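Local atomic coordinates of glycoside transferase (Listeria monocytogenes, PDB entry 6R2M), a protein that probably hydrolyses glycosidic bonds of exopolysaccharide outside the cell, with transferase activity a more tentative assignment. Residues L158-L163 against M213-A218; P180-N185 against F220-D225; N229-L234 against Q270-T275. All blocks are in the same frame, centred on the assembly; numbering follows the deposited sequence.

Contacts 1 and 2 share helix 209-223, and contact 3 packs against it. The middle of that helix forms contact 1 and its C-terminal end contact 2, whose centres lie about 10 Å apart, and their segments alternate along the chain, so the two close interlocking loops. Contact 3 follows in series, joining the next helix, 228-241, to helix 262-274, with its centre about 14 Å from that of contact 1 and about 13 Å from that of contact 2. Met213 and Ala216 of contact 1 pack on Phe230, and Asp221 of contact 2 pairs with Lys274 of contact 3. By these touching atoms the three contacts pack into one another in one region of a largely helical, single-chain protein.

Contact 1: L158-L163 against M213-A218; sequences LHLSYL and MLIAMA
Ile215 sets its CG1 methylene over the peptide that joins Leu160 to Ser161. CG1 is 3.5 Å from Ser161 N and stands nearly straight above that atom, on the face of the amide and not along its N-H, so this is van der Waals packing against backbone. The torsion accounts for the approach: with chi1 at -60°, CG1 is anti to the carbonyl carbon of Ile215 and beside its own backbone N. The same methylene meets Leu160 CB at 3.8 Å, and the isobutyl group of Leu160 continues past it to Pro180 and Val184. At the preceding helix position Leu214 brings its CB to 4.1 Å from Ser161 CB and its CD1 to 3.9 Å from Ser161 O. Both side chains thus come from the helix side, Ile215 at the Ser161 amide N and Leu214 at its CB and O, and Ser161 CA lies within 4.8 Å of Ile215 CA. One turn further along, Leu163 CB touches Ala218 CB at 4.3 Å. Water 1 donates to Leu214 O at 2.8 Å and lies within weak bonding distance of Leu163 O. Ile181 covers Leu163, Ile215 and Ala218 together. The contact is buried packing of a 3-10 turn, which follows the edge strand 158-159 of a three-stranded antiparallel sheet, against the middle of helix 209-223.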
ATOM      1  N   LEU A 158      -5.597  12.175 -10.019  1.00  9.15           N
ATOM      2  CA  LEU A 158      -5.451  11.543  -8.713  1.00  7.98           C
ATOM      3  C   LEU A 158      -6.198  10.221  -8.742  1.00  9.81           C
ATOM      4  O   LEU A 158      -7.420  10.202  -8.896  1.00  9.06           O
ATOM      5  CB  LEU A 158      -5.989  12.417  -7.583  1.00  9.85           C
ATOM      6  CG  LEU A 158      -6.042  11.738  -6.213  1.00  8.17           C
ATOM      7  CD1 LEU A 158      -4.630  11.396  -5.719  1.00  7.53           C
ATOM      8  CD2 LEU A 158      -6.791  12.591  -5.179  1.00  9.01           C
ATOM      9  N   HIS A 159      -5.467   9.124  -8.598  1.00  6.88           N
ATOM     10  CA  HIS A 159      -6.089   7.837  -8.354  1.00  6.98           C
ATOM     11  C   HIS A 159      -6.364   7.709  -6.862  1.00  7.65           C
ATOM     12  O   HIS A 159      -5.441   7.811  -6.043  1.00  7.84           O
ATOM     13  CB  HIS A 159      -5.193   6.718  -8.863  1.00  9.43           C
ATOM     14  CG  HIS A 159      -5.198   6.606 -10.356  1.00 12.26           C
ATOM     15  ND1 HIS A 159      -4.596   7.544 -11.169  1.00 12.07           N
ATOM     16  CD2 HIS A 159      -5.760   5.693 -11.185  1.00 13.43           C
ATOM     17  CE1 HIS A 159      -4.776   7.205 -12.434  1.00 14.49           C
ATOM     18  NE2 HIS A 159      -5.476   6.084 -12.472  1.00 15.89           N
ATOM     19  N   LEU A 160      -7.635   7.490  -6.503  1.00  8.48           N
ATOM     20  CA  LEU A 160      -7.997   7.468  -5.093  1.00  7.57           C
ATOM     21  C   LEU A 160      -7.330   6.320  -4.347  1.00  6.45           C
ATOM     22  O   LEU A 160      -7.179   6.390  -3.119  1.00  8.40           O
ATOM     23  CB  LEU A 160      -9.512   7.381  -4.953  1.00  7.05           C
ATOM     24  CG  LEU A 160     -10.240   8.596  -5.521  1.00  9.89           C
ATOM     25  CD1 LEU A 160     -11.737   8.409  -5.413  1.00 10.29           C
ATOM     26  CD2 LEU A 160      -9.795   9.849  -4.788  1.00 12.01           C
ATOM     27  N   SER A 161      -6.933   5.263  -5.056  1.00  6.48           N
ATOM     28  CA  SER A 161      -6.228   4.159  -4.415  1.00  8.50           C
ATOM     29  C   SER A 161      -4.836   4.547  -3.934  1.00  8.65           C
ATOM     30  O   SER A 161      -4.204   3.758  -3.229  1.00  9.03           O
ATOM     31  CB  SER A 161      -6.137   2.970  -5.375  1.00  8.47           C
ATOM     32  OG  SER A 161      -5.275   3.266  -6.471  1.00 10.55           O
ATOM     33  N   TYR A 162      -4.350   5.726  -4.298  1.00  6.89           N
ATOM     34  CA  TYR A 162      -3.072   6.221  -3.828  1.00  8.36           C
ATOM     35  C   TYR A 162      -3.189   6.964  -2.500  1.00  9.77           C
ATOM     36  O   TYR A 162      -2.162   7.357  -1.936  1.00  9.12           O
ATOM     37  CB  TYR A 162      -2.463   7.152  -4.878  1.00  8.34           C
ATOM     38  CG  TYR A 162      -1.685   6.483  -5.999  1.00  8.60           C
ATOM     39  CD1 TYR A 162      -1.911   5.147  -6.351  1.00  9.86           C
ATOM     40  CD2 TYR A 162      -0.712   7.196  -6.694  1.00 10.58           C
ATOM     41  CE1 TYR A 162      -1.186   4.556  -7.387  1.00 12.45           C
ATOM     42  CE2 TYR A 162       0.002   6.621  -7.727  1.00 11.63           C
ATOM     43  CZ  TYR A 162      -0.224   5.297  -8.056  1.00 11.27           C
ATOM     44  OH  TYR A 162       0.508   4.726  -9.081  1.00 15.87           O
ATOM     45  N   LEU A 163      -4.402   7.168  -1.978  1.00  7.25           N
ATOM     46  CA  LEU A 163      -4.552   7.976  -0.778  1.00  7.49           C
ATOM     47  C   LEU A 163      -4.217   7.155   0.461  1.00 13.10           C
ATOM     48  O   LEU A 163      -4.626   5.994   0.596  1.00 13.57           O
ATOM     49  CB  LEU A 163      -5.968   8.534  -0.659  1.00  9.07           C
ATOM     50  CG  LEU A 163      -6.416   9.502  -1.754  1.00  8.95           C
ATOM     51  CD1 LEU A 163      -7.901   9.794  -1.617  1.00 13.34           C
ATOM     52  CD2 LEU A 163      -5.641  10.800  -1.722  1.00 11.25           C
ATOM     53  N   MET A 213     -10.351  -1.968  -2.990  1.00  6.13           N
ATOM     54  CA  MET A 213     -10.239  -2.134  -1.542  1.00  6.08           C
ATOM     55  C   MET A 213      -9.463  -0.981  -0.926  1.00  5.91           C
ATOM     56  O   MET A 213      -9.798  -0.509   0.166  1.00  7.32           O
ATOM     57  CB  MET A 213      -9.551  -3.462  -1.188  1.00  7.14           C
ATOM     58  CG  MET A 213     -10.406  -4.711  -1.377  1.00  9.14           C
ATOM     59  SD  MET A 213     -12.041  -4.627  -0.629  1.00  8.16           S
ATOM     60  CE  MET A 213     -11.631  -4.126   1.052  1.00  8.17           C
ATOM     61  N   LEU A 214      -8.423  -0.506  -1.612  1.00  6.41           N
ATOM     62  CA  LEU A 214      -7.664   0.614  -1.060  1.00  5.70           C
ATOM     63  C   LEU A 214      -8.531   1.871  -0.977  1.00  6.33           C
ATOM     64  O   LEU A 214      -8.445   2.624  -0.002  1.00  7.74           O
ATOM     65  CB  LEU A 214      -6.411   0.863  -1.896  1.00  5.67           C
ATOM     66  CG  LEU A 214      -5.347  -0.234  -1.719  1.00  5.43           C
ATOM     67  CD1 LEU A 214      -4.268  -0.083  -2.770  1.00 10.63           C
ATOM     68  CD2 LEU A 214      -4.753  -0.162  -0.306  1.00 11.49           C
ATOM     69  N   ILE A 215      -9.384   2.108  -1.978  1.00  5.44           N
ATOM     70  CA  ILE A 215     -10.288   3.259  -1.925  1.00  5.97           C
ATOM     71  C   ILE A 215     -11.272   3.098  -0.781  1.00  6.00           C
ATOM     72  O   ILE A 215     -11.553   4.047  -0.038  1.00  7.62           O
ATOM     73  CB  ILE A 215     -11.028   3.436  -3.266  1.00  7.67           C
ATOM     74  CG1 ILE A 215     -10.025   3.669  -4.389  1.00  7.03           C
ATOM     75  CG2 ILE A 215     -12.061   4.598  -3.175  1.00  7.34           C
ATOM     76  CD1 ILE A 215     -10.621   3.500  -5.762  1.00  7.56           C
ATOM     77  N   ALA A 216     -11.815   1.894  -0.618  1.00  5.13           N
ATOM     78  CA  ALA A 216     -12.790   1.670   0.438  1.00  6.44           C
ATOM     79  C   ALA A 216     -12.186   1.925   1.805  1.00  7.99           C
ATOM     80  O   ALA A 216     -12.854   2.464   2.697  1.00  6.49           O
ATOM     81  CB  ALA A 216     -13.323   0.239   0.373  1.00  5.31           C
ATOM     82  N   MET A 217     -10.930   1.509   2.002  1.00  5.71           N
ATOM     83  CA  MET A 217     -10.289   1.752   3.287  1.00  5.22           C
ATOM     84  C   MET A 217     -10.012   3.238   3.506  1.00  8.31           C
ATOM     85  O   MET A 217     -10.200   3.748   4.613  1.00  8.69           O
ATOM     86  CB  MET A 217      -9.012   0.921   3.393  1.00  7.59           C
ATOM     87  CG  MET A 217      -9.366  -0.492   3.824  1.00 13.58           C
ATOM     88  SD  MET A 217      -7.966  -1.530   4.210  1.00 25.63           S
ATOM     89  CE  MET A 217      -7.314  -1.601   2.603  1.00  9.09           C
ATOM     90  N   ALA A 218      -9.574   3.950   2.466  1.00  6.65           N
ATOM     91  CA  ALA A 218      -9.387   5.392   2.597  1.00  9.92           C
ATOM     92  C   ALA A 218     -10.713   6.086   2.864  1.00  9.58           C
ATOM     93  O   ALA A 218     -10.778   7.048   3.634  1.00  8.79           O
ATOM     94  CB  ALA A 218      -8.739   5.954   1.334  1.00  7.62           C
TER
HETATM   95  O   HOH W   1      -6.147   3.131   1.464  1.00 14.25           O

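Contact 2: P180-N185 against F220-D225; sequences PIQTVN and FDENGD
Gln182 and Asn223 mark the closest backbone approach, with their CA atoms 6.3 Å apart where the last turns of two helices come side by side. Asn223 works its amide from both ends. Its ND2 donates to Ile181 O at 3.0 Å with an N-H...O angle of 162°, and the acceptor lies in the plane of the amide, although the donor itself is tilted away from the carbonyl plane of Ile181. OD1, at the other end, reaches over the backbone to 3.4 Å from Gln182 CA. Water 2 donates both to this OD1 and to Gln182 O, the latter at 2.7 Å, so two successive carbonyls of the short helix are engaged, one directly and one through water.

These partners belong to the C-terminal ends of helices 179-183 and 209-223. Carbonyls in the last turn of a helix commonly lack a helical N-H partner, and the Asn223 side chain supplies one for Ile181 O. Gly224, just beyond, has positive phi and ends the longer helix.

Glu222 runs beside this group with a bent chain: CG is anti to the backbone N, but chi2 of 59° folds the carboxylate back toward Gln182. Gln182 NE2 donates to Glu222 OE2 at 2.8 Å, almost straight at the hydrogen, and meets the oxygen on its anti side, 33° out of the carboxylate plane. The hydrocarbon part of Glu222 is covered as well, CG resting 3.6 Å from Ile181 CG2. Ile165 and Tyr178 also touch the Glu222 side chain, while its neighbour Asp221 forms a salt bridge with Lys274 of helix 262-274.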
ATOM      1  N   PRO A 180     -11.861  14.816  -2.636  1.00 10.22           N
ATOM      2  CA  PRO A 180     -12.122  13.650  -3.500  1.00  9.86           C
ATOM      3  C   PRO A 180     -12.640  12.447  -2.733  1.00  8.95           C
ATOM      4  O   PRO A 180     -13.667  11.875  -3.119  1.00 10.53           O
ATOM      5  CB  PRO A 180     -10.757  13.388  -4.156  1.00  9.55           C
ATOM      6  CG  PRO A 180     -10.143  14.765  -4.235  1.00 11.87           C
ATOM      7  CD  PRO A 180     -10.565  15.445  -2.960  1.00 10.48           C
ATOM      8  N   ILE A 181     -11.980  12.056  -1.638  1.00  6.48           N
ATOM      9  CA  ILE A 181     -12.433  10.862  -0.925  1.00  7.53           C
ATOM     10  C   ILE A 181     -13.680  11.134  -0.086  1.00  9.82           C
ATOM     11  O   ILE A 181     -14.419  10.198   0.246  1.00  8.64           O
ATOM     12  CB  ILE A 181     -11.271  10.290  -0.084  1.00  7.70           C
ATOM     13  CG1 ILE A 181     -11.540   8.843   0.347  1.00  9.88           C
ATOM     14  CG2 ILE A 181     -10.976  11.172   1.122  1.00  9.82           C
ATOM     15  CD1 ILE A 181     -11.605   7.844  -0.809  1.00  9.06           C
ATOM     16  N   GLN A 182     -13.955  12.393   0.242  1.00  7.71           N
ATOM     17  CA  GLN A 182     -15.194  12.718   0.941  1.00  8.31           C
ATOM     18  C   GLN A 182     -16.413  12.652   0.036  1.00  9.65           C
ATOM     19  O   GLN A 182     -17.525  12.468   0.547  1.00 12.69           O
ATOM     20  CB  GLN A 182     -15.119  14.119   1.544  1.00 11.29           C
ATOM     21  CG  GLN A 182     -14.224  14.215   2.757  1.00 11.42           C
ATOM     22  CD  GLN A 182     -13.904  15.660   3.128  1.00 13.39           C
ATOM     23  OE1 GLN A 182     -14.260  16.586   2.405  1.00 13.41           O
ATOM     24  NE2 GLN A 182     -13.221  15.850   4.251  1.00 16.37           N
ATOM     25  N   THR A 183     -16.238  12.794  -1.273  1.00  7.35           N
ATOM     26  CA  THR A 183     -17.370  12.972  -2.178  1.00  9.49           C
ATOM     27  C   THR A 183     -17.503  11.876  -3.230  1.00 11.86           C
ATOM     28  O   THR A 183     -18.473  11.894  -4.001  1.00 11.37           O
ATOM     29  CB  THR A 183     -17.290  14.345  -2.861  1.00  8.78           C
ATOM     30  OG1 THR A 183     -16.056  14.485  -3.584  1.00 11.12           O
ATOM     31  CG2 THR A 183     -17.347  15.448  -1.813  1.00 12.18           C
ATOM     32  N   VAL A 184     -16.575  10.916  -3.277  1.00  8.67           N
ATOM     33  CA  VAL A 184     -16.670   9.827  -4.245  1.00  8.97           C
ATOM     34  C   VAL A 184     -17.860   8.934  -3.903  1.00  7.52           C
ATOM     35  O   VAL A 184     -18.248   8.789  -2.731  1.00  9.96           O
ATOM     36  CB  VAL A 184     -15.352   9.024  -4.274  1.00  8.81           C
ATOM     37  CG1 VAL A 184     -15.137   8.290  -2.959  1.00  9.22           C
ATOM     38  CG2 VAL A 184     -15.321   8.048  -5.440  1.00  8.83           C
ATOM     39  N   ASN A 185     -18.463   8.352  -4.945  1.00  7.72           N
ATOM     40  CA  ASN A 185     -19.535   7.377  -4.823  1.00 13.40           C
ATOM     41  C   ASN A 185     -19.081   6.032  -5.372  1.00  8.64           C
ATOM     42  O   ASN A 185     -18.180   5.951  -6.210  1.00  9.07           O
ATOM     43  CB  ASN A 185     -20.791   7.825  -5.591  1.00 12.35           C
ATOM     44  CG  ASN A 185     -21.415   9.053  -4.991  1.00 15.19           C
ATOM     45  OD1 ASN A 185     -21.473   9.188  -3.768  1.00 15.02           O
ATOM     46  ND2 ASN A 185     -21.858   9.968  -5.835  1.00 20.00           N
ATOM     47  N   PHE A 220     -13.329   4.883   4.486  1.00  7.04           N
ATOM     48  CA  PHE A 220     -13.666   4.704   5.892  1.00  8.99           C
ATOM     49  C   PHE A 220     -12.758   5.536   6.781  1.00  8.43           C
ATOM     50  O   PHE A 220     -13.213   6.153   7.753  1.00 11.45           O
ATOM     51  CB  PHE A 220     -13.561   3.237   6.284  1.00  8.99           C
ATOM     52  CG  PHE A 220     -13.905   2.985   7.718  1.00  9.08           C
ATOM     53  CD1 PHE A 220     -12.908   2.733   8.647  1.00 11.64           C
ATOM     54  CD2 PHE A 220     -15.225   3.010   8.140  1.00 11.22           C
ATOM     55  CE1 PHE A 220     -13.224   2.513   9.984  1.00 13.54           C
ATOM     56  CE2 PHE A 220     -15.540   2.781   9.469  1.00 14.78           C
ATOM     57  CZ  PHE A 220     -14.539   2.530  10.388  1.00 15.65           C
ATOM     58  N   ASP A 221     -11.465   5.566   6.458  1.00  7.11           N
ATOM     59  CA  ASP A 221     -10.506   6.306   7.277  1.00  9.74           C
ATOM     60  C   ASP A 221     -10.849   7.786   7.352  1.00  9.83           C
ATOM     61  O   ASP A 221     -10.708   8.408   8.415  1.00 11.61           O
ATOM     62  CB  ASP A 221      -9.099   6.133   6.721  1.00 10.32           C
ATOM     63  CG  ASP A 221      -8.522   4.768   7.012  1.00 14.69           C
ATOM     64  OD1 ASP A 221      -9.087   4.047   7.860  1.00 16.15           O
ATOM     65  OD2 ASP A 221      -7.491   4.427   6.397  1.00 17.19           O
ATOM     66  N   GLU A 222     -11.271   8.380   6.234  1.00  8.32           N
ATOM     67  CA  GLU A 222     -11.549   9.810   6.200  1.00  8.19           C
ATOM     68  C   GLU A 222     -12.958  10.118   6.685  1.00 10.89           C
ATOM     69  O   GLU A 222     -13.158  11.067   7.450  1.00 12.06           O
ATOM     70  CB  GLU A 222     -11.351  10.353   4.780  1.00 12.86           C
ATOM     71  CG  GLU A 222     -11.907  11.781   4.564  1.00 11.59           C
ATOM     72  CD  GLU A 222     -11.279  12.800   5.495  1.00 13.37           C
ATOM     73  OE1 GLU A 222     -10.155  12.566   5.971  1.00 15.88           O
ATOM     74  OE2 GLU A 222     -11.927  13.840   5.760  1.00 14.64           O
ATOM     75  N   ASN A 223     -13.946   9.343   6.232  1.00  9.79           N
ATOM     76  CA  ASN A 223     -15.341   9.696   6.445  1.00 10.15           C
ATOM     77  C   ASN A 223     -15.951   9.071   7.692  1.00 12.87           C
ATOM     78  O   ASN A 223     -17.008   9.544   8.140  1.00 13.29           O
ATOM     79  CB  ASN A 223     -16.165   9.309   5.209  1.00  7.89           C
ATOM     80  CG  ASN A 223     -15.732  10.072   3.982  1.00 12.10           C
ATOM     81  OD1 ASN A 223     -15.567  11.295   4.038  1.00 13.57           O
ATOM     82  ND2 ASN A 223     -15.541   9.373   2.869  1.00 13.31           N
ATOM     83  N   GLY A 224     -15.330   8.035   8.258  1.00 11.08           N
ATOM     84  CA  GLY A 224     -15.804   7.439   9.492  1.00 13.10           C
ATOM     85  C   GLY A 224     -16.914   6.432   9.325  1.00 14.54           C
ATOM     86  O   GLY A 224     -17.405   5.894  10.328  1.00 15.60           O
ATOM     87  N   ASP A 225     -17.338   6.177   8.097  1.00 11.52           N
ATOM     88  CA  ASP A 225     -18.355   5.186   7.793  1.00 11.18           C
ATOM     89  C   ASP A 225     -17.991   4.538   6.471  1.00 11.65           C
ATOM     90  O   ASP A 225     -17.258   5.115   5.666  1.00 11.43           O
ATOM     91  CB  ASP A 225     -19.750   5.800   7.670  1.00 16.41           C
ATOM     92  CG  ASP A 225     -20.278   6.346   8.979  1.00 22.51           C
ATOM     93  OD1 ASP A 225     -20.210   7.578   9.179  1.00 24.14           O
ATOM     94  OD2 ASP A 225     -20.768   5.541   9.795  1.00 25.60           O
TER
HETATM   95  O   HOH W   2     -18.039  13.047   3.140  1.00 29.29           O

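Contact 3: N229-L234 against Q270-T275; sequences NFDNFL and QYFNKT
Asp231 and Tyr271 join helix 228-241 to helix 262-274 in a buried helix-helix contact. The axes of the two short helical segments stay 12.9 Å apart and their directions differ by 115°, so long side chains, not backbones, span the gap. Tyr271 does most of the reaching: CG is anti to the backbone N (chi1 166°), which sends the ring across to the other helix, and OH donates to Asp231 OD1 at 2.6 Å. The hydroxyl meets that oxygen on its anti side, 32° out of the carboxylate plane, while OD1 itself lies at the edge of the tyrosine ring, in its plane. Gln277 NE2 bonds to the same oxygen, so two partners grip one atom of a buried carboxylate, which would probably help to balance its charge.

Leu234, a turn along from Asp231, packs against the same tyrosine. Its CD1 is 3.7 Å from Tyr271 CE2, approaching the ring obliquely, and its CB packs 4.3 Å from Phe272 CZ. Thr275, at the C-terminal end of helix 262-274, steadies the other side: OG1 donates to Tyr271 O at 2.8 Å, and Thr275 N reaches the same oxygen from the opposite face of the carbonyl plane. Its methyl CG2 stands 4.1 Å above one face of the Tyr271 ring, near the rim. Gln277 bonds to Thr275 OG1 as well and so links both polar groups, while Met213 of helix 209-223 packs against Tyr271. Two inclined helices are thus bridged by a buried Tyr-Asp bond. The mainly helical chain of this probable glycoside hydrolase is itself consistent with an (alpha/alpha)6 barrel, as in family 8.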
ATOM      1  N   ASN A 229     -22.700   1.004  -0.713  1.00  6.31           N
ATOM      2  CA  ASN A 229     -22.881   0.254  -1.944  1.00  7.23           C
ATOM      3  C   ASN A 229     -21.730  -0.707  -2.161  1.00  7.90           C
ATOM      4  O   ASN A 229     -21.941  -1.871  -2.517  1.00  8.24           O
ATOM      5  CB  ASN A 229     -22.997   1.220  -3.117  1.00  6.80           C
ATOM      6  CG  ASN A 229     -24.109   2.196  -2.914  1.00  9.35           C
ATOM      7  OD1 ASN A 229     -25.272   1.814  -2.994  1.00 13.15           O
ATOM      8  ND2 ASN A 229     -23.771   3.450  -2.606  1.00 10.75           N
ATOM      9  N   PHE A 230     -20.505  -0.238  -1.953  1.00  6.76           N
ATOM     10  CA  PHE A 230     -19.382  -1.155  -2.046  1.00  7.38           C
ATOM     11  C   PHE A 230     -19.422  -2.184  -0.928  1.00  5.69           C
ATOM     12  O   PHE A 230     -19.110  -3.362  -1.148  1.00  6.48           O
ATOM     13  CB  PHE A 230     -18.065  -0.381  -2.026  1.00  5.34           C
ATOM     14  CG  PHE A 230     -16.886  -1.234  -2.325  1.00  7.45           C
ATOM     15  CD1 PHE A 230     -16.693  -1.746  -3.597  1.00  9.13           C
ATOM     16  CD2 PHE A 230     -15.956  -1.511  -1.336  1.00  9.46           C
ATOM     17  CE1 PHE A 230     -15.579  -2.547  -3.884  1.00 10.12           C
ATOM     18  CE2 PHE A 230     -14.850  -2.299  -1.611  1.00  6.95           C
ATOM     19  CZ  PHE A 230     -14.662  -2.820  -2.885  1.00  8.17           C
ATOM     20  N   ASP A 231     -19.779  -1.756   0.288  1.00  7.66           N
ATOM     21  CA  ASP A 231     -19.809  -2.698   1.396  1.00  7.70           C
ATOM     22  C   ASP A 231     -20.821  -3.798   1.129  1.00  7.21           C
ATOM     23  O   ASP A 231     -20.530  -4.978   1.348  1.00  6.59           O
ATOM     24  CB  ASP A 231     -20.126  -1.975   2.703  1.00  7.41           C
ATOM     25  CG  ASP A 231     -19.923  -2.856   3.924  1.00 14.43           C
ATOM     26  OD1 ASP A 231     -18.782  -3.287   4.166  1.00 11.32           O
ATOM     27  OD2 ASP A 231     -20.909  -3.125   4.640  1.00 16.81           O
ATOM     28  N   ASN A 232     -21.990  -3.437   0.585  1.00  7.24           N
ATOM     29  CA  ASN A 232     -22.998  -4.442   0.277  1.00  8.69           C
ATOM     30  C   ASN A 232     -22.516  -5.399  -0.805  1.00  6.65           C
ATOM     31  O   ASN A 232     -22.761  -6.610  -0.725  1.00  9.25           O
ATOM     32  CB  ASN A 232     -24.300  -3.781  -0.158  1.00  8.29           C
ATOM     33  CG  ASN A 232     -25.292  -4.784  -0.704  1.00  9.65           C
ATOM     34  OD1 ASN A 232     -25.502  -4.869  -1.916  1.00 13.46           O
ATOM     35  ND2 ASN A 232     -25.892  -5.569   0.188  1.00  8.71           N
ATOM     36  N   PHE A 233     -21.827  -4.888  -1.825  1.00  7.96           N
ATOM     37  CA  PHE A 233     -21.278  -5.777  -2.838  1.00  7.31           C
ATOM     38  C   PHE A 233     -20.360  -6.815  -2.197  1.00  6.79           C
ATOM     39  O   PHE A 233     -20.446  -8.006  -2.497  1.00  9.04           O
ATOM     40  CB  PHE A 233     -20.518  -4.974  -3.895  1.00  9.07           C
ATOM     41  CG  PHE A 233     -19.888  -5.833  -4.946  1.00 10.33           C
ATOM     42  CD1 PHE A 233     -20.652  -6.372  -5.951  1.00 13.95           C
ATOM     43  CD2 PHE A 233     -18.527  -6.104  -4.913  1.00 14.05           C
ATOM     44  CE1 PHE A 233     -20.076  -7.183  -6.925  1.00 15.46           C
ATOM     45  CE2 PHE A 233     -17.941  -6.909  -5.889  1.00 16.34           C
ATOM     46  CZ  PHE A 233     -18.721  -7.443  -6.889  1.00 13.98           C
ATOM     47  N   LEU A 234     -19.468  -6.375  -1.314  1.00  7.58           N
ATOM     48  CA  LEU A 234     -18.559  -7.313  -0.662  1.00  7.99           C
ATOM     49  C   LEU A 234     -19.327  -8.360   0.123  1.00  9.85           C
ATOM     50  O   LEU A 234     -19.029  -9.557   0.041  1.00 10.56           O
ATOM     51  CB  LEU A 234     -17.585  -6.561   0.253  1.00  6.94           C
ATOM     52  CG  LEU A 234     -16.585  -5.600  -0.393  1.00  6.52           C
ATOM     53  CD1 LEU A 234     -15.735  -4.942   0.681  1.00  7.12           C
ATOM     54  CD2 LEU A 234     -15.701  -6.298  -1.419  1.00  7.76           C
ATOM     55  N   GLN A 270      -8.196  -6.588   6.609  1.00  9.04           N
ATOM     56  CA  GLN A 270      -7.970  -5.305   7.275  1.00  9.26           C
ATOM     57  C   GLN A 270      -9.240  -4.463   7.317  1.00 10.02           C
ATOM     58  O   GLN A 270      -9.556  -3.851   8.343  1.00 10.59           O
ATOM     59  CB  GLN A 270      -6.868  -4.520   6.563  1.00 10.17           C
ATOM     60  CG  GLN A 270      -5.530  -5.217   6.558  1.00 11.78           C
ATOM     61  CD  GLN A 270      -4.509  -4.506   5.679  1.00 12.94           C
ATOM     62  OE1 GLN A 270      -4.563  -3.292   5.499  1.00 18.97           O
ATOM     63  NE2 GLN A 270      -3.582  -5.270   5.116  1.00 14.55           N
ATOM     64  N   TYR A 271      -9.976  -4.429   6.207  1.00  7.37           N
ATOM     65  CA  TYR A 271     -11.177  -3.606   6.110  1.00  7.52           C
ATOM     66  C   TYR A 271     -12.271  -4.110   7.047  1.00  7.45           C
ATOM     67  O   TYR A 271     -12.911  -3.323   7.764  1.00  8.71           O
ATOM     68  CB  TYR A 271     -11.653  -3.613   4.655  1.00  5.83           C
ATOM     69  CG  TYR A 271     -13.056  -3.087   4.403  1.00  6.63           C
ATOM     70  CD1 TYR A 271     -13.270  -1.734   4.167  1.00  9.29           C
ATOM     71  CD2 TYR A 271     -14.150  -3.951   4.364  1.00  8.02           C
ATOM     72  CE1 TYR A 271     -14.533  -1.251   3.895  1.00  9.32           C
ATOM     73  CE2 TYR A 271     -15.423  -3.478   4.106  1.00  5.91           C
ATOM     74  CZ  TYR A 271     -15.605  -2.130   3.878  1.00  6.49           C
ATOM     75  OH  TYR A 271     -16.875  -1.670   3.626  1.00  8.71           O
ATOM     76  N   PHE A 272     -12.501  -5.424   7.062  1.00  7.59           N
ATOM     77  CA  PHE A 272     -13.545  -5.951   7.929  1.00  7.64           C
ATOM     78  C   PHE A 272     -13.179  -5.765   9.393  1.00 10.30           C
ATOM     79  O   PHE A 272     -14.044  -5.458  10.213  1.00 10.87           O
ATOM     80  CB  PHE A 272     -13.796  -7.427   7.596  1.00  7.53           C
ATOM     81  CG  PHE A 272     -14.609  -7.631   6.354  1.00  8.70           C
ATOM     82  CD1 PHE A 272     -15.688  -6.803   6.074  1.00  6.41           C
ATOM     83  CD2 PHE A 272     -14.297  -8.652   5.458  1.00  7.65           C
ATOM     84  CE1 PHE A 272     -16.453  -7.009   4.927  1.00  8.34           C
ATOM     85  CE2 PHE A 272     -15.062  -8.853   4.322  1.00  9.20           C
ATOM     86  CZ  PHE A 272     -16.134  -8.026   4.052  1.00 10.67           C
ATOM     87  N   ASN A 273     -11.896  -5.851   9.731  1.00 12.14           N
ATOM     88  CA  ASN A 273     -11.526  -5.642  11.125  1.00 13.39           C
ATOM     89  C   ASN A 273     -11.604  -4.164  11.516  1.00 17.18           C
ATOM     90  O   ASN A 273     -12.003  -3.841  12.641  1.00 18.56           O
ATOM     91  CB  ASN A 273     -10.154  -6.255  11.373  1.00 18.29           C
ATOM     92  CG  ASN A 273     -10.201  -7.780  11.305  1.00 19.51           C
ATOM     93  OD1 ASN A 273     -11.227  -8.390  11.626  1.00 25.22           O
ATOM     94  ND2 ASN A 273      -9.111  -8.397  10.875  1.00 19.46           N
ATOM     95  N   LYS A 274     -11.291  -3.250  10.594  1.00 12.82           N
ATOM     96  CA  LYS A 274     -11.424  -1.825  10.888  1.00 13.21           C
ATOM     97  C   LYS A 274     -12.881  -1.401  11.037  1.00 11.21           C
ATOM     98  O   LYS A 274     -13.177  -0.456  11.777  1.00 13.95           O
ATOM     99  CB  LYS A 274     -10.765  -0.986   9.786  1.00 14.37           C
ATOM    100  CG  LYS A 274      -9.237  -1.063   9.767  1.00 24.99           C
ATOM    101  CD  LYS A 274      -8.674  -0.689   8.404  1.00 27.00           C
ATOM    102  CE  LYS A 274      -8.848   0.794   8.114  1.00 24.54           C
ATOM    103  NZ  LYS A 274      -7.839   1.609   8.854  1.00 30.10           N
ATOM    104  N   THR A 275     -13.799  -2.061  10.329  1.00 10.98           N
ATOM    105  CA  THR A 275     -15.191  -1.634  10.264  1.00 13.08           C
ATOM    106  C   THR A 275     -16.110  -2.486  11.132  1.00 15.03           C
ATOM    107  O   THR A 275     -17.330  -2.467  10.935  1.00 12.88           O
ATOM    108  CB  THR A 275     -15.666  -1.632   8.813  1.00  9.40           C
ATOM    109  OG1 THR A 275     -15.611  -2.966   8.274  1.00  9.48           O
ATOM    110  CG2 THR A 275     -14.761  -0.733   7.992  1.00 11.00           C
TER